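Local structure of polyketide synthase/nonribosomal peptide synthetase hybrid RzxB (Pseudomonas fluorescens, 5IL6) at residues A[76-89]-A[125-137]. The protein probably dehydrates beta-hydroxyacyl intermediates, through its dehydratase domain, during assembly-line biosynthesis of the polyketide rhizoxin. Sequence-based numbering, arbitrary orientation.
Sequences RGLVISDLSWRQPF and QLHCQARASTAEV
Gly77 and Ala135 start an antiparallel ladder by exchanging two backbone hydrogen bonds, the one from Gly77 N to Ala135 O measuring 2.7 Å. One residue on, Leu78 sets CD1 against the methyl CG2 of Thr134, on the face covered by helix 53-67. Val79 pairs with Ser133 through both main-chain bonds and leans CG2 on the CB of Ala135, on the other face. Ile80 returns to the helix side, its CG2 3.8 Å from Ala130 CB. Ser81 bonds Arg131 both ways, and a water joins Ser81 OG to Ser133 OG. The Arg131 side chain runs extended from CG to NE and lays its guanidinium over Ser81, whose CB sits 3.7 Å above the centre of that plane. Arg131 NH1 lies beside the Asp82 carboxylate in a salt bridge modelled too tightly for its length to be trusted.

Around Asp82 the register slips by one residue, a beta bulge, and a second water links Asp82 O, Ser84 OG and Gln129 NE2. Leu83 CB then meets Ala130 CB at 3.6 Å, while Cys128 SG, anti to its own backbone N (chi1 -177°), reaches Leu83 CG and lies obliquely by the five-membered ring of Trp85. Past Arg86, His127 ND1 donates a straight 2.8 Å bond to Gln87 O, which lies in the imidazole plane, though ND1 approaches from above the carbonyl plane; Phe89 turns its ring edge to the imidazole face, the planes at 90°. In this hot dog fold, the strands pair an apolar face under helix 53-67 with a mixed one, water-bridged but for its Val79-Ala135 patch, while the bond to Gln87 O fixes the rotation of the His127 ring.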
ATOM      1  N   ARG A  76      20.810  -0.969   4.192  1.00 68.74           N
ATOM      2  CA  ARG A  76      19.907  -2.108   4.257  1.00 71.24           C
ATOM      3  C   ARG A  76      18.506  -1.623   3.906  1.00 60.94           C
ATOM      4  O   ARG A  76      18.227  -0.423   3.876  1.00 59.41           O
ATOM      5  CB  ARG A  76      19.917  -2.759   5.647  1.00 80.26           C
ATOM      6  CG  ARG A  76      21.291  -3.155   6.153  1.00 89.43           C
ATOM      7  CD  ARG A  76      21.177  -3.924   7.454  1.00 90.02           C
ATOM      8  NE  ARG A  76      21.020  -5.354   7.203  1.00 89.75           N
ATOM      9  CZ  ARG A  76      20.740  -6.261   8.134  1.00 91.94           C
ATOM     10  NH1 ARG A  76      20.554  -5.893   9.395  1.00 94.09           N
ATOM     11  NH2 ARG A  76      20.629  -7.539   7.798  1.00 92.56           N
ATOM     12  N   GLY A  77      17.620  -2.572   3.626  1.00 51.31           N
ATOM     13  CA  GLY A  77      16.242  -2.270   3.290  1.00 41.93           C
ATOM     14  C   GLY A  77      15.274  -2.795   4.329  1.00 42.30           C
ATOM     15  O   GLY A  77      15.549  -3.782   5.016  1.00 41.42           O
ATOM     16  N   LEU A  78      14.143  -2.107   4.453  1.00 43.93           N
ATOM     17  CA  LEU A  78      13.057  -2.551   5.312  1.00 43.80           C
ATOM     18  C   LEU A  78      12.207  -3.550   4.537  1.00 38.05           C
ATOM     19  O   LEU A  78      11.669  -3.222   3.472  1.00 39.91           O
ATOM     20  CB  LEU A  78      12.221  -1.352   5.759  1.00 50.55           C
ATOM     21  CG  LEU A  78      11.601  -1.326   7.160  1.00 58.09           C
ATOM     22  CD1 LEU A  78      12.528  -1.880   8.235  1.00 61.33           C
ATOM     23  CD2 LEU A  78      11.225   0.111   7.491  1.00 60.64           C
ATOM     24  N   VAL A  79      12.093  -4.768   5.059  1.00 32.04           N
ATOM     25  CA  VAL A  79      11.383  -5.848   4.385  1.00 31.07           C
ATOM     26  C   VAL A  79      10.165  -6.211   5.220  1.00 27.69           C
ATOM     27  O   VAL A  79      10.286  -6.513   6.414  1.00 28.66           O
ATOM     28  CB  VAL A  79      12.281  -7.078   4.169  1.00 30.46           C
ATOM     29  CG1 VAL A  79      11.505  -8.186   3.459  1.00 30.63           C
ATOM     30  CG2 VAL A  79      13.528  -6.700   3.375  1.00 32.65           C
ATOM     31  N   ILE A  80       8.994  -6.164   4.594  1.00 23.31           N
ATOM     32  CA  ILE A  80       7.750  -6.638   5.182  1.00 25.07           C
ATOM     33  C   ILE A  80       7.337  -7.883   4.411  1.00 26.97           C
ATOM     34  O   ILE A  80       7.337  -7.878   3.175  1.00 23.88           O
ATOM     35  CB  ILE A  80       6.657  -5.556   5.136  1.00 26.09           C
ATOM     36  CG1 ILE A  80       7.105  -4.322   5.930  1.00 26.53           C
ATOM     37  CG2 ILE A  80       5.335  -6.100   5.672  1.00 27.40           C
ATOM     38  CD1 ILE A  80       6.237  -3.096   5.706  1.00 25.10           C
ATOM     39  N   SER A  81       7.007  -8.950   5.135  1.00 24.93           N
ATOM     40  CA  SER A  81       6.779 -10.253   4.530  1.00 27.79           C
ATOM     41  C   SER A  81       5.481 -10.860   5.040  1.00 28.28           C
ATOM     42  O   SER A  81       5.080 -10.644   6.187  1.00 25.45           O
ATOM     43  CB  SER A  81       7.938 -11.211   4.828  1.00 28.96           C
ATOM     44  OG  SER A  81       9.155 -10.728   4.287  1.00 33.64           O
ATOM     45  N   ASP A  82       4.836 -11.632   4.166  1.00 27.86           N
ATOM     46  CA  ASP A  82       3.641 -12.400   4.513  1.00 26.26           C
ATOM     47  C   ASP A  82       2.599 -11.514   5.187  1.00 23.12           C
ATOM     48  O   ASP A  82       2.083 -11.817   6.265  1.00 20.89           O
ATOM     49  CB  ASP A  82       3.999 -13.593   5.394  1.00 30.11           C
ATOM     50  CG  ASP A  82       4.872 -14.598   4.679  1.00 41.23           C
ATOM     51  OD1 ASP A  82       4.918 -14.562   3.431  1.00 37.30           O
ATOM     52  OD2 ASP A  82       5.509 -15.426   5.362  1.00 48.22           O
ATOM     53  N   LEU A  83       2.292 -10.404   4.532  1.00 21.90           N
ATOM     54  CA  LEU A  83       1.273  -9.487   5.011  1.00 21.52           C
ATOM     55  C   LEU A  83      -0.090  -9.950   4.525  1.00 21.67           C
ATOM     56  O   LEU A  83      -0.231 -10.435   3.400  1.00 19.49           O
ATOM     57  CB  LEU A  83       1.561  -8.066   4.528  1.00 19.18           C
ATOM     58  CG  LEU A  83       0.570  -6.955   4.893  1.00 22.51           C
ATOM     59  CD1 LEU A  83       1.302  -5.626   4.931  1.00 27.02           C
ATOM     60  CD2 LEU A  83      -0.599  -6.868   3.915  1.00 24.95           C
ATOM     61  N   SER A  84      -1.090  -9.810   5.386  1.00 21.05           N
ATOM     62  CA  SER A  84      -2.468 -10.080   5.016  1.00 23.66           C
ATOM     63  C   SER A  84      -3.345  -8.940   5.505  1.00 23.27           C
ATOM     64  O   SER A  84      -3.189  -8.465   6.632  1.00 22.29           O
ATOM     65  CB  SER A  84      -2.955 -11.409   5.607  1.00 29.24           C
ATOM     66  OG  SER A  84      -2.589 -11.517   6.968  1.00 37.07           O
ATOM     67  N   TRP A  85      -4.254  -8.498   4.643  1.00 24.19           N
ATOM     68  CA  TRP A  85      -5.294  -7.552   5.014  1.00 23.99           C
ATOM     69  C   TRP A  85      -6.547  -8.336   5.363  1.00 23.35           C
ATOM     70  O   TRP A  85      -6.960  -9.222   4.608  1.00 24.97           O
ATOM     71  CB  TRP A  85      -5.602  -6.574   3.879  1.00 22.90           C
ATOM     72  CG  TRP A  85      -4.552  -5.543   3.620  1.00 22.90           C
ATOM     73  CD1 TRP A  85      -4.369  -4.373   4.296  1.00 26.35           C
ATOM     74  CD2 TRP A  85      -3.556  -5.572   2.591  1.00 20.87           C
ATOM     75  NE1 TRP A  85      -3.315  -3.675   3.758  1.00 25.50           N
ATOM     76  CE2 TRP A  85      -2.799  -4.389   2.708  1.00 23.96           C
ATOM     77  CE3 TRP A  85      -3.230  -6.484   1.582  1.00 22.30           C
ATOM     78  CZ2 TRP A  85      -1.734  -4.098   1.860  1.00 24.52           C
ATOM     79  CZ3 TRP A  85      -2.172  -6.192   0.741  1.00 29.90           C
ATOM     80  CH2 TRP A  85      -1.437  -5.009   0.885  1.00 26.12           C
ATOM     81  N   ARG A  86      -7.140  -8.022   6.509  1.00 21.29           N
ATOM     82  CA  ARG A  86      -8.372  -8.678   6.911  1.00 29.01           C
ATOM     83  C   ARG A  86      -9.544  -7.748   6.626  1.00 38.91           C
ATOM     84  O   ARG A  86      -9.914  -7.547   5.465  1.00 41.10           O
ATOM     85  CB  ARG A  86      -8.306  -9.075   8.388  1.00 41.15           C
ATOM     86  CG  ARG A  86      -7.086  -9.891   8.751  1.00 58.96           C
ATOM     87  CD  ARG A  86      -7.256 -11.349   8.389  1.00 80.12           C
ATOM     88  NE  ARG A  86      -6.057 -12.116   8.735  1.00 99.54           N
ATOM     89  CZ  ARG A  86      -5.389 -12.924   7.914  1.00116.78           C
ATOM     90  NH1 ARG A  86      -5.794 -13.124   6.664  1.00124.24           N
ATOM     91  NH2 ARG A  86      -4.310 -13.557   8.359  1.00120.89           N
ATOM     92  N   GLN A  87     -10.119  -7.169   7.666  1.00 47.78           N
ATOM     93  CA  GLN A  87     -11.273  -6.311   7.478  1.00 54.36           C
ATOM     94  C   GLN A  87     -10.817  -4.905   7.102  1.00 33.66           C
ATOM     95  O   GLN A  87      -9.763  -4.454   7.547  1.00 28.18           O
ATOM     96  CB  GLN A  87     -12.103  -6.250   8.756  1.00 80.54           C
ATOM     97  CG  GLN A  87     -11.978  -7.477   9.630  1.00101.89           C
ATOM     98  CD  GLN A  87     -13.144  -7.632  10.577  1.00121.59           C
ATOM     99  OE1 GLN A  87     -13.696  -6.652  11.073  1.00130.51           O
ATOM    100  NE2 GLN A  87     -13.530  -8.876  10.830  1.00128.26           N
ATOM    101  N   PRO A  88     -11.589  -4.187   6.295  1.00 32.56           N
ATOM    102  CA  PRO A  88     -11.261  -2.785   6.044  1.00 32.01           C
ATOM    103  C   PRO A  88     -11.506  -1.960   7.297  1.00 29.94           C
ATOM    104  O   PRO A  88     -12.337  -2.305   8.141  1.00 31.49           O
ATOM    105  CB  PRO A  88     -12.220  -2.388   4.911  1.00 37.34           C
ATOM    106  CG  PRO A  88     -12.849  -3.678   4.447  1.00 40.46           C
ATOM    107  CD  PRO A  88     -12.851  -4.559   5.646  1.00 39.94           C
ATOM    108  N   PHE A  89     -10.766  -0.864   7.419  1.00 24.73           N
ATOM    109  CA  PHE A  89     -10.890   0.023   8.566  1.00 22.62           C
ATOM    110  C   PHE A  89     -11.619   1.294   8.151  1.00 23.31           C
ATOM    111  O   PHE A  89     -11.216   1.965   7.194  1.00 24.99           O
ATOM    112  CB  PHE A  89      -9.526   0.377   9.156  1.00 21.06           C
ATOM    113  CG  PHE A  89      -9.605   1.409  10.246  1.00 22.22           C
ATOM    114  CD1 PHE A  89      -9.961   1.047  11.534  1.00 21.79           C
ATOM    115  CD2 PHE A  89      -9.347   2.744   9.977  1.00 25.96           C
ATOM    116  CE1 PHE A  89     -10.045   1.996  12.539  1.00 21.73           C
ATOM    117  CE2 PHE A  89      -9.431   3.697  10.976  1.00 28.25           C
ATOM    118  CZ  PHE A  89      -9.779   3.323  12.258  1.00 25.11           C
ATOM    119  N   GLN A 125     -10.633  -6.127  16.727  1.00 48.34           N
ATOM    120  CA  GLN A 125     -10.698  -6.566  15.338  1.00 46.79           C
ATOM    121  C   GLN A 125      -9.315  -6.433  14.716  1.00 40.87           C
ATOM    122  O   GLN A 125      -8.745  -5.336  14.698  1.00 31.70           O
ATOM    123  CB  GLN A 125     -11.712  -5.737  14.547  1.00 54.08           C
ATOM    124  CG  GLN A 125     -13.111  -5.705  15.141  1.00 66.77           C
ATOM    125  CD  GLN A 125     -13.930  -6.926  14.776  1.00 72.08           C
ATOM    126  OE1 GLN A 125     -14.310  -7.714  15.641  1.00 76.45           O
ATOM    127  NE2 GLN A 125     -14.215  -7.082  13.488  1.00 70.70           N
ATOM    128  N   LEU A 126      -8.790  -7.536  14.190  1.00 36.90           N
ATOM    129  CA  LEU A 126      -7.499  -7.512  13.514  1.00 33.92           C
ATOM    130  C   LEU A 126      -7.707  -7.062  12.073  1.00 28.82           C
ATOM    131  O   LEU A 126      -8.477  -7.678  11.328  1.00 31.88           O
ATOM    132  CB  LEU A 126      -6.840  -8.889  13.573  1.00 40.11           C
ATOM    133  CG  LEU A 126      -5.453  -9.013  12.935  1.00 38.35           C
ATOM    134  CD1 LEU A 126      -4.429  -8.193  13.704  1.00 34.18           C
ATOM    135  CD2 LEU A 126      -5.023 -10.470  12.865  1.00 42.63           C
ATOM    136  N   HIS A 127      -7.022  -5.990  11.681  1.00 23.95           N
ATOM    137  CA  HIS A 127      -7.156  -5.434  10.340  1.00 24.68           C
ATOM    138  C   HIS A 127      -5.998  -5.790   9.425  1.00 24.81           C
ATOM    139  O   HIS A 127      -6.199  -5.921   8.213  1.00 28.49           O
ATOM    140  CB  HIS A 127      -7.283  -3.909  10.412  1.00 23.40           C
ATOM    141  CG  HIS A 127      -8.598  -3.437  10.948  1.00 25.18           C
ATOM    142  ND1 HIS A 127      -9.748  -3.422  10.187  1.00 24.66           N
ATOM    143  CD2 HIS A 127      -8.948  -2.967  12.168  1.00 27.74           C
ATOM    144  CE1 HIS A 127     -10.749  -2.960  10.916  1.00 30.01           C
ATOM    145  NE2 HIS A 127     -10.291  -2.678  12.122  1.00 27.61           N
ATOM    146  N   CYS A 128      -4.797  -5.952   9.970  1.00 22.12           N
ATOM    147  CA  CYS A 128      -3.625  -6.255   9.164  1.00 20.75           C
ATOM    148  C   CYS A 128      -2.611  -6.979  10.034  1.00 22.64           C
ATOM    149  O   CYS A 128      -2.463  -6.670  11.219  1.00 22.86           O
ATOM    150  CB  CYS A 128      -3.007  -4.981   8.571  1.00 20.95           C
ATOM    151  SG  CYS A 128      -1.578  -5.273   7.488  1.00 23.33           S
ATOM    152  N   GLN A 129      -1.923  -7.943   9.433  1.00 20.97           N
ATOM    153  CA  GLN A 129      -0.935  -8.755  10.121  1.00 26.16           C
ATOM    154  C   GLN A 129       0.218  -9.005   9.164  1.00 23.01           C
ATOM    155  O   GLN A 129       0.000  -9.230   7.972  1.00 21.06           O
ATOM    156  CB  GLN A 129      -1.555 -10.078  10.593  1.00 43.07           C
ATOM    157  CG  GLN A 129      -0.584 -11.083  11.190  1.00 60.97           C
ATOM    158  CD  GLN A 129      -1.169 -12.479  11.228  1.00 75.69           C
ATOM    159  OE1 GLN A 129      -1.436 -13.026  12.299  1.00 81.84           O
ATOM    160  NE2 GLN A 129      -1.380 -13.063  10.053  1.00 79.24           N
ATOM    161  N   ALA A 130       1.442  -8.939   9.677  1.00 22.80           N
ATOM    162  CA  ALA A 130       2.613  -9.166   8.843  1.00 24.12           C
ATOM    163  C   ALA A 130       3.811  -9.440   9.737  1.00 23.72           C
ATOM    164  O   ALA A 130       3.750  -9.296  10.961  1.00 20.76           O
ATOM    165  CB  ALA A 130       2.885  -7.969   7.926  1.00 24.86           C
ATOM    166  N   ARG A 131       4.910  -9.829   9.099  1.00 24.17           N
ATOM    167  CA  ARG A 131       6.206  -9.949   9.747  1.00 27.08           C
ATOM    168  C   ARG A 131       7.203  -9.104   8.969  1.00 28.83           C
ATOM    169  O   ARG A 131       7.030  -8.866   7.770  1.00 33.49           O
ATOM    170  CB  ARG A 131       6.678 -11.413   9.826  1.00 37.91           C
ATOM    171  CG  ARG A 131       7.302 -11.934   8.542  1.00 55.09           C
ATOM    172  CD  ARG A 131       7.690 -13.395   8.637  1.00 69.83           C
ATOM    173  NE  ARG A 131       8.682 -13.721   7.612  1.00 80.53           N
ATOM    174  CZ  ARG A 131       8.478 -14.531   6.576  1.00 89.74           C
ATOM    175  NH1 ARG A 131       7.310 -15.138   6.402  1.00 93.48           N
ATOM    176  NH2 ARG A 131       9.457 -14.747   5.706  1.00 94.04           N
ATOM    177  N   ALA A 132       8.232  -8.625   9.662  1.00 29.14           N
ATOM    178  CA  ALA A 132       9.189  -7.718   9.053  1.00 30.76           C
ATOM    179  C   ALA A 132      10.605  -8.098   9.460  1.00 37.51           C
ATOM    180  O   ALA A 132      10.830  -8.906  10.367  1.00 32.47           O
ATOM    181  CB  ALA A 132       8.892  -6.263   9.434  1.00 26.30           C
ATOM    182  N   SER A 133      11.564  -7.496   8.767  1.00 41.08           N
ATOM    183  CA  SER A 133      12.987  -7.705   9.017  1.00 38.18           C
ATOM    184  C   SER A 133      13.743  -6.599   8.289  1.00 38.45           C
ATOM    185  O   SER A 133      13.144  -5.741   7.631  1.00 38.23           O
ATOM    186  CB  SER A 133      13.435  -9.091   8.552  1.00 36.39           C
ATOM    187  OG  SER A 133      13.256  -9.236   7.154  1.00 41.42           O
ATOM    188  N   THR A 134      15.067  -6.621   8.417  1.00 41.22           N
ATOM    189  CA  THR A 134      15.945  -5.759   7.639  1.00 49.41           C
ATOM    190  C   THR A 134      16.921  -6.639   6.871  1.00 47.23           C
ATOM    191  O   THR A 134      17.356  -7.678   7.374  1.00 43.61           O
ATOM    192  CB  THR A 134      16.717  -4.782   8.533  1.00 61.82           C
ATOM    193  OG1 THR A 134      17.514  -5.516   9.469  1.00 63.15           O
ATOM    194  CG2 THR A 134      15.755  -3.887   9.307  1.00 66.05           C
ATOM    195  N   ALA A 135      17.256  -6.232   5.647  1.00 51.47           N
ATOM    196  CA  ALA A 135      18.135  -7.041   4.816  1.00 57.59           C
ATOM    197  C   ALA A 135      18.883  -6.172   3.816  1.00 62.64           C
ATOM    198  O   ALA A 135      18.418  -5.094   3.437  1.00 60.42           O
ATOM    199  CB  ALA A 135      17.345  -8.111   4.056  1.00 56.32           C
ATOM    200  N   GLU A 136      20.054  -6.653   3.402  1.00 67.23           N
ATOM    201  CA  GLU A 136      20.664  -6.153   2.178  1.00 72.69           C
ATOM    202  C   GLU A 136      19.841  -6.674   1.005  1.00 65.98           C
ATOM    203  O   GLU A 136      19.615  -7.884   0.896  1.00 62.22           O
ATOM    204  CB  GLU A 136      22.113  -6.635   2.057  1.00 86.09           C
ATOM    205  CG  GLU A 136      23.001  -6.394   3.266  1.00 94.38           C
ATOM    206  CD  GLU A 136      24.304  -7.174   3.183  1.00102.66           C
ATOM    207  OE1 GLU A 136      24.335  -8.336   3.651  1.00103.87           O
ATOM    208  OE2 GLU A 136      25.291  -6.640   2.630  1.00107.42           O
ATOM    209  N   VAL A 137      19.385  -5.779   0.126  1.00 67.07           N
ATOM    210  CA  VAL A 137      18.542  -6.203  -0.985  1.00 70.01           C
ATOM    211  C   VAL A 137      19.053  -5.636  -2.303  1.00 73.39           C
ATOM    212  O   VAL A 137      19.715  -4.597  -2.359  1.00 73.50           O
ATOM    213  CB  VAL A 137      17.060  -5.832  -0.762  1.00 67.43           C
ATOM    214  CG1 VAL A 137      16.199  -6.342  -1.918  1.00 68.54           C
ATOM    215  CG2 VAL A 137      16.573  -6.419   0.553  1.00 65.37           C
TER
HETATM  216  O   HOH W   1      10.601 -10.008   6.742  1.00 30.32           O
HETATM  217  O   HOH W   2      -0.144 -13.102   7.384  1.00 50.63           O